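Long-range contacts in uncharacterized protein C4B3.07 (Schizosaccharomyces pombe, PDB 3QTM), which promotes correct translation termination, directly inhibits Ofd1 and stabilises the N-terminal transcription factor domain of Sre1 for hypoxic gene expression: residues 75-80 with 98-103; 128-133 with 157-162. All coordinates share one frame; numbering follows the deposited sequence.

Interaction 1 of 2, residues 75-80 with 98-103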
loop_
_atom_site.group_PDB
_atom_site.type_symbol
_atom_site.label_atom_id
_atom_site.label_comp_id
_atom_site.label_asym_id
_atom_site.label_seq_id
_atom_site.Cartn_x
_atom_site.Cartn_y
_atom_site.Cartn_z
ATOM N N SER A 75 6.534 6.258 -13.871
ATOM C CA SER A 75 7.098 5.427 -12.803
ATOM C C SER A 75 8.572 5.709 -12.531
ATOM O O SER A 75 9.004 5.708 -11.382
ATOM C CB SER A 75 6.925 3.942 -13.110
ATOM O OG SER A 75 5.555 3.598 -13.070
ATOM N N ALA A 76 9.344 5.935 -13.590
ATOM C CA ALA A 76 10.748 6.275 -13.417
ATOM C C ALA A 76 10.886 7.615 -12.679
ATOM O O ALA A 76 11.684 7.740 -11.752
ATOM C CB ALA A 76 11.460 6.314 -14.769
ATOM N N LEU A 77 10.104 8.609 -13.091
ATOM C CA LEU A 77 10.101 9.910 -12.422
ATOM C C LEU A 77 9.764 9.775 -10.929
ATOM O O LEU A 77 10.406 10.385 -10.068
ATOM C CB LEU A 77 9.146 10.897 -13.128
ATOM C CG LEU A 77 9.589 11.336 -14.532
ATOM C CD1 LEU A 77 8.428 11.918 -15.345
ATOM C CD2 LEU A 77 10.756 12.345 -14.465
ATOM N N LEU A 78 8.773 8.953 -10.619
ATOM C CA LEU A 78 8.370 8.800 -9.238
ATOM C C LEU A 78 9.506 8.177 -8.447
ATOM O O LEU A 78 9.711 8.494 -7.270
ATOM C CB LEU A 78 7.126 7.915 -9.129
ATOM C CG LEU A 78 6.431 7.985 -7.765
ATOM C CD1 LEU A 78 6.122 9.437 -7.457
ATOM C CD2 LEU A 78 5.160 7.111 -7.727
ATOM N N ALA A 79 10.242 7.283 -9.100
ATOM C CA ALA A 79 11.263 6.516 -8.419
ATOM C C ALA A 79 12.422 7.434 -8.073
ATOM O O ALA A 79 13.104 7.220 -7.070
ATOM C CB ALA A 79 11.735 5.323 -9.275
ATOM N N VAL A 80 12.634 8.458 -8.898
ATOM C CA VAL A 80 13.681 9.436 -8.620
ATOM C C VAL A 80 13.308 10.133 -7.320
ATOM O O VAL A 80 14.159 10.321 -6.449
ATOM C CB VAL A 80 13.866 10.476 -9.759
ATOM C CG1 VAL A 80 14.812 11.614 -9.323
ATOM C CG2 VAL A 80 14.403 9.800 -11.019
ATOM N N GLU A 98 9.818 16.753 -4.462
ATOM C CA GLU A 98 8.447 17.107 -4.815
ATOM C C GLU A 98 8.284 17.409 -6.306
ATOM O O GLU A 98 7.268 17.086 -6.913
ATOM C CB GLU A 98 7.925 18.283 -3.988
ATOM C CG GLU A 98 6.425 18.534 -4.234
ATOM C CD GLU A 98 5.836 19.591 -3.300
ATOM O OE1 GLU A 98 6.616 20.347 -2.681
ATOM O OE2 GLU A 98 4.594 19.671 -3.193
ATOM N N SER A 99 9.285 18.025 -6.904
ATOM C CA SER A 99 9.185 18.330 -8.323
ATOM C C SER A 99 9.161 17.049 -9.176
ATOM O O SER A 99 8.497 16.996 -10.209
ATOM C CB SER A 99 10.304 19.268 -8.754
ATOM O OG SER A 99 9.982 19.862 -9.999
ATOM N N TYR A 100 9.849 16.011 -8.712
ATOM C CA TYR A 100 9.806 14.719 -9.392
ATOM C C TYR A 100 8.445 14.004 -9.230
ATOM O O TYR A 100 7.992 13.311 -10.138
ATOM C CB TYR A 100 10.991 13.838 -8.969
ATOM C CG TYR A 100 12.207 14.113 -9.837
ATOM C CD1 TYR A 100 13.171 15.045 -9.455
ATOM C CD2 TYR A 100 12.357 13.482 -11.075
ATOM C CE1 TYR A 100 14.261 15.323 -10.267
ATOM C CE2 TYR A 100 13.439 13.757 -11.899
ATOM C CZ TYR A 100 14.387 14.673 -11.491
ATOM O OH TYR A 100 15.458 14.940 -12.307
ATOM N N ILE A 101 7.794 14.183 -8.082
ATOM C CA ILE A 101 6.432 13.683 -7.900
ATOM C C ILE A 101 5.502 14.431 -8.858
ATOM O O ILE A 101 4.709 13.804 -9.547
ATOM C CB ILE A 101 5.935 13.868 -6.445
ATOM C CG1 ILE A 101 6.801 13.070 -5.466
ATOM C CG2 ILE A 101 4.439 13.519 -6.311
ATOM C CD1 ILE A 101 6.479 13.368 -3.986
ATOM N N ASP A 102 5.605 15.765 -8.900
ATOM C CA ASP A 102 4.817 16.571 -9.842
ATOM C C ASP A 102 5.019 16.118 -11.291
ATOM O O ASP A 102 4.059 16.006 -12.060
ATOM C CB ASP A 102 5.171 18.055 -9.751
ATOM C CG ASP A 102 4.825 18.670 -8.393
ATOM O OD1 ASP A 102 3.991 18.092 -7.659
ATOM O OD2 ASP A 102 5.384 19.748 -8.069
ATOM N N ALA A 103 6.275 15.898 -11.673
ATOM C CA ALA A 103 6.566 15.436 -13.036
ATOM C C ALA A 103 5.943 14.061 -13.309
ATOM O O ALA A 103 5.355 13.843 -14.369
ATOM C CB ALA A 103 8.059 15.416 -13.286
#
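Val80 and Tyr100 make the one CH-pi contact between residues 75-80 and 98-103, in which a methyl group sits squarely on a phenol ring. Val80 CG1 lies 3.4 Å from the centroid of the Tyr100 ring and only 7° off the ring normal, so it touches all six ring carbons almost evenly. Its torsion explains the placement: with CG1 opposite the backbone N (chi1 171°), this branch reaches the middle of the ring while Val80 CB comes down over the CD2 side. The remaining side-chain contacts are apolar. Leu77 crosses Tyr100 at about a right angle, its CD2 lying 3.9 Å from Tyr100 CD2, while its other branch, CD1, turns to the next helical turn and meets Ala103 CB at 4.1 Å. The fold here is an antiparallel pair of helices, 67-82 and 97-110, in the tetratricopeptide-repeat-like architecture of this protein; the short segments run at 167° with their axes 7.7 Å apart. Such closeness brings backbone into the packing as well: Leu77 O approaches Tyr100 CB to 3.7 Å, and Leu77 CD1 lies 3.8 Å from Ala103 O. A lysine in place of Tyr100 would probably leave Val80 CG1 without the flat surface it rests on and Leu77 CD2 without its ring neighbour. Farther round the helices, Leu78 and Ile101 meet more lightly through Leu78 CD1 and Ile101 CG1, 4.2 Å apart. Although the CB of Ile101 points away from 75-80, its side chain still gains this contact while packing against helix 119-142 at Lys132 and Val135. Val80 also touches Val45 of helix 38-58.

Interaction 2 of 2, residues 128-133 with 157-162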
loop_
_atom_site.group_PDB
_atom_site.type_symbol
_atom_site.label_atom_id
_atom_site.label_comp_id
_atom_site.label_asym_id
_atom_site.label_seq_id
_atom_site.Cartn_x
_atom_site.Cartn_y
_atom_site.Cartn_z
ATOM N N ALA A 128 1.512 8.177 -7.850
ATOM C CA ALA A 128 2.039 9.534 -7.803
ATOM C C ALA A 128 1.147 10.481 -7.005
ATOM O O ALA A 128 1.657 11.332 -6.284
ATOM C CB ALA A 128 2.290 10.078 -9.206
ATOM N N TYR A 129 -0.177 10.339 -7.133
ATOM C CA TYR A 129 -1.099 11.182 -6.372
ATOM C C TYR A 129 -0.937 10.911 -4.875
ATOM O O TYR A 129 -1.001 11.830 -4.059
ATOM C CB TYR A 129 -2.569 10.956 -6.774
ATOM C CG TYR A 129 -2.963 11.504 -8.130
ATOM C CD1 TYR A 129 -2.636 12.804 -8.509
ATOM C CD2 TYR A 129 -3.697 10.731 -9.019
ATOM C CE1 TYR A 129 -3.002 13.309 -9.751
ATOM C CE2 TYR A 129 -4.070 11.221 -10.263
ATOM C CZ TYR A 129 -3.718 12.502 -10.625
ATOM O OH TYR A 129 -4.099 12.972 -11.856
ATOM N N LEU A 130 -0.744 9.649 -4.513
ATOM C CA LEU A 130 -0.567 9.313 -3.097
ATOM C C LEU A 130 0.770 9.827 -2.564
ATOM O O LEU A 130 0.838 10.279 -1.415
ATOM C CB LEU A 130 -0.722 7.812 -2.822
ATOM C CG LEU A 130 -2.146 7.251 -2.937
ATOM C CD1 LEU A 130 -2.146 5.737 -2.738
ATOM C CD2 LEU A 130 -3.100 7.930 -1.949
ATOM N N GLU A 131 1.824 9.786 -3.381
ATOM C CA GLU A 131 3.112 10.323 -2.905
ATOM C C GLU A 131 3.005 11.829 -2.732
ATOM O O GLU A 131 3.622 12.399 -1.837
ATOM C CB GLU A 131 4.287 9.979 -3.825
ATOM C CG GLU A 131 4.627 8.505 -3.842
ATOM C CD GLU A 131 5.055 7.978 -2.474
ATOM O OE1 GLU A 131 5.462 8.785 -1.606
ATOM O OE2 GLU A 131 4.992 6.746 -2.267
ATOM N N LYS A 132 2.216 12.468 -3.594
ATOM C CA LYS A 132 1.943 13.894 -3.452
ATOM C C LYS A 132 1.275 14.183 -2.084
ATOM O O LYS A 132 1.663 15.121 -1.380
ATOM C CB LYS A 132 1.059 14.377 -4.604
ATOM C CG LYS A 132 0.717 15.868 -4.571
ATOM C CD LYS A 132 1.941 16.740 -4.835
ATOM C CE LYS A 132 1.554 18.214 -5.030
ATOM N NZ LYS A 132 2.744 19.128 -5.066
ATOM N N VAL A 133 0.290 13.362 -1.713
ATOM C CA VAL A 133 -0.413 13.523 -0.439
ATOM C C VAL A 133 0.567 13.500 0.739
ATOM O O VAL A 133 0.520 14.347 1.635
ATOM C CB VAL A 133 -1.453 12.403 -0.237
ATOM C CG1 VAL A 133 -1.855 12.312 1.224
ATOM C CG2 VAL A 133 -2.679 12.605 -1.158
ATOM N N PRO A 157 -8.250 16.605 -2.648
ATOM C CA PRO A 157 -8.272 16.512 -4.113
ATOM C C PRO A 157 -7.349 15.424 -4.654
ATOM O O PRO A 157 -7.720 14.770 -5.633
ATOM C CB PRO A 157 -7.783 17.894 -4.557
ATOM C CG PRO A 157 -8.176 18.794 -3.419
ATOM C CD PRO A 157 -7.936 17.976 -2.201
ATOM N N TYR A 158 -6.177 15.244 -4.045
ATOM C CA TYR A 158 -5.260 14.171 -4.461
ATOM C C TYR A 158 -5.721 12.793 -4.002
ATOM O O TYR A 158 -5.612 11.804 -4.738
ATOM C CB TYR A 158 -3.838 14.460 -3.984
ATOM C CG TYR A 158 -3.269 15.670 -4.682
ATOM C CD1 TYR A 158 -2.654 15.549 -5.921
ATOM C CD2 TYR A 158 -3.385 16.940 -4.123
ATOM C CE1 TYR A 158 -2.141 16.668 -6.587
ATOM C CE2 TYR A 158 -2.885 18.066 -4.776
ATOM C CZ TYR A 158 -2.266 17.919 -6.011
ATOM O OH TYR A 158 -1.762 19.021 -6.670
ATOM N N ILE A 159 -6.245 12.733 -2.785
ATOM C CA ILE A 159 -6.853 11.514 -2.287
ATOM C C ILE A 159 -7.955 11.060 -3.248
ATOM O O ILE A 159 -8.033 9.899 -3.629
ATOM C CB ILE A 159 -7.463 11.742 -0.894
ATOM C CG1 ILE A 159 -6.365 11.838 0.169
ATOM C CG2 ILE A 159 -8.465 10.649 -0.550
ATOM C CD1 ILE A 159 -5.514 10.584 0.312
ATOM N N GLU A 160 -8.816 11.989 -3.629
ATOM C CA GLU A 160 -9.935 11.669 -4.505
ATOM C C GLU A 160 -9.453 11.206 -5.891
ATOM O O GLU A 160 -10.000 10.267 -6.475
ATOM C CB GLU A 160 -10.860 12.893 -4.614
ATOM C CG GLU A 160 -12.031 12.725 -5.562
ATOM C CD GLU A 160 -12.787 14.027 -5.787
ATOM O OE1 GLU A 160 -14.022 13.980 -5.960
ATOM O OE2 GLU A 160 -12.144 15.101 -5.785
ATOM N N LYS A 161 -8.423 11.867 -6.418
ATOM C CA LYS A 161 -7.854 11.447 -7.698
ATOM C C LYS A 161 -7.224 10.068 -7.601
ATOM O O LYS A 161 -7.330 9.269 -8.530
ATOM C CB LYS A 161 -6.843 12.463 -8.240
ATOM C CG LYS A 161 -7.499 13.715 -8.833
ATOM C CD LYS A 161 -6.599 14.357 -9.880
ATOM C CE LYS A 161 -7.134 15.708 -10.354
ATOM N NZ LYS A 161 -6.780 16.814 -9.407
ATOM N N ALA A 162 -6.570 9.779 -6.478
ATOM C CA ALA A 162 -5.978 8.456 -6.309
ATOM C C ALA A 162 -7.080 7.392 -6.370
ATOM O O ALA A 162 -6.980 6.413 -7.113
ATOM C CB ALA A 162 -5.226 8.375 -4.991
#
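An antiparallel helix pair of the tetratricopeptide-repeat-like fold, helices 119-142 and 151-170, packs between residues 128-133 and 157-162 around two tyrosines, Tyr129 and Tyr158, each covered on one face by a lysine of the opposite helix. Lys161 CB lies 3.7 Å from the centroid of the Tyr129 ring, 14° off its normal and displaced toward the rim; farther along the same chain, Lys161 CD comes within 3.5 Å of Tyr129 OH. In return, Lys132 CG stands over the Tyr158 ring, 3.7 Å from its centroid. The Lys132 chain bends at chi2 (68°), which carries CE along toward Tyr158 OH. Both contacts are CH-pi interactions made by methylenes, and the ammonium of Lys132 goes elsewhere, to salt bridges with Glu98 and Asp102 on helix 97-110. The two tyrosine side chains cross at about a right angle, with Tyr129 CD1 at the edge of the Tyr158 ring, 3.8 Å from its CD1. At this level of the antiparallel pair the segments meet at 158° and their axes approach to 8.5 Å. Beside the aromatic layer lies an aliphatic one. Val133 CG2 wedges between Tyr158 CB, at 3.6 Å, and Ile159 CD1, while Leu130 CD2 rests 3.7 Å from Ala162 CB and also reaches Ile159 CD1. Tyr129 CB adds a looser contact with Ala162 CB. Leu191 of helix 188-197 touches both Leu130 and Ile159, thus extending the apolar layer to a third helix. Tyr129 also packs on Ile105, and its hydroxyl, although this tyrosine is buried, has a hydrogen-bond partner in Gln109 of helix 97-110.

How the interactions relate
Interactions 1 and 2 join successive antiparallel helix pairs, closing one after the other along the chain, with centres about 13 Å apart. Both are mainly buried, with partly exposed residues in each: Tyr100 and Ala103 in interaction 1, Tyr158 and Lys161 in interaction 2. Interaction 2 lies nearer the centre of the chain, about 13 against 18 Å between centres, and buries the larger surface, 448 against 311 Å². Each sets aliphatic carbon on tyrosine faces, a valine methyl in the first and lysine methylenes in the second. No helix is shared, but helices 97-110 and 119-142 pack together between them, where Ile101 CG2 lies beside Ala128 O and the salt bridges of Lys132 link the two contacts.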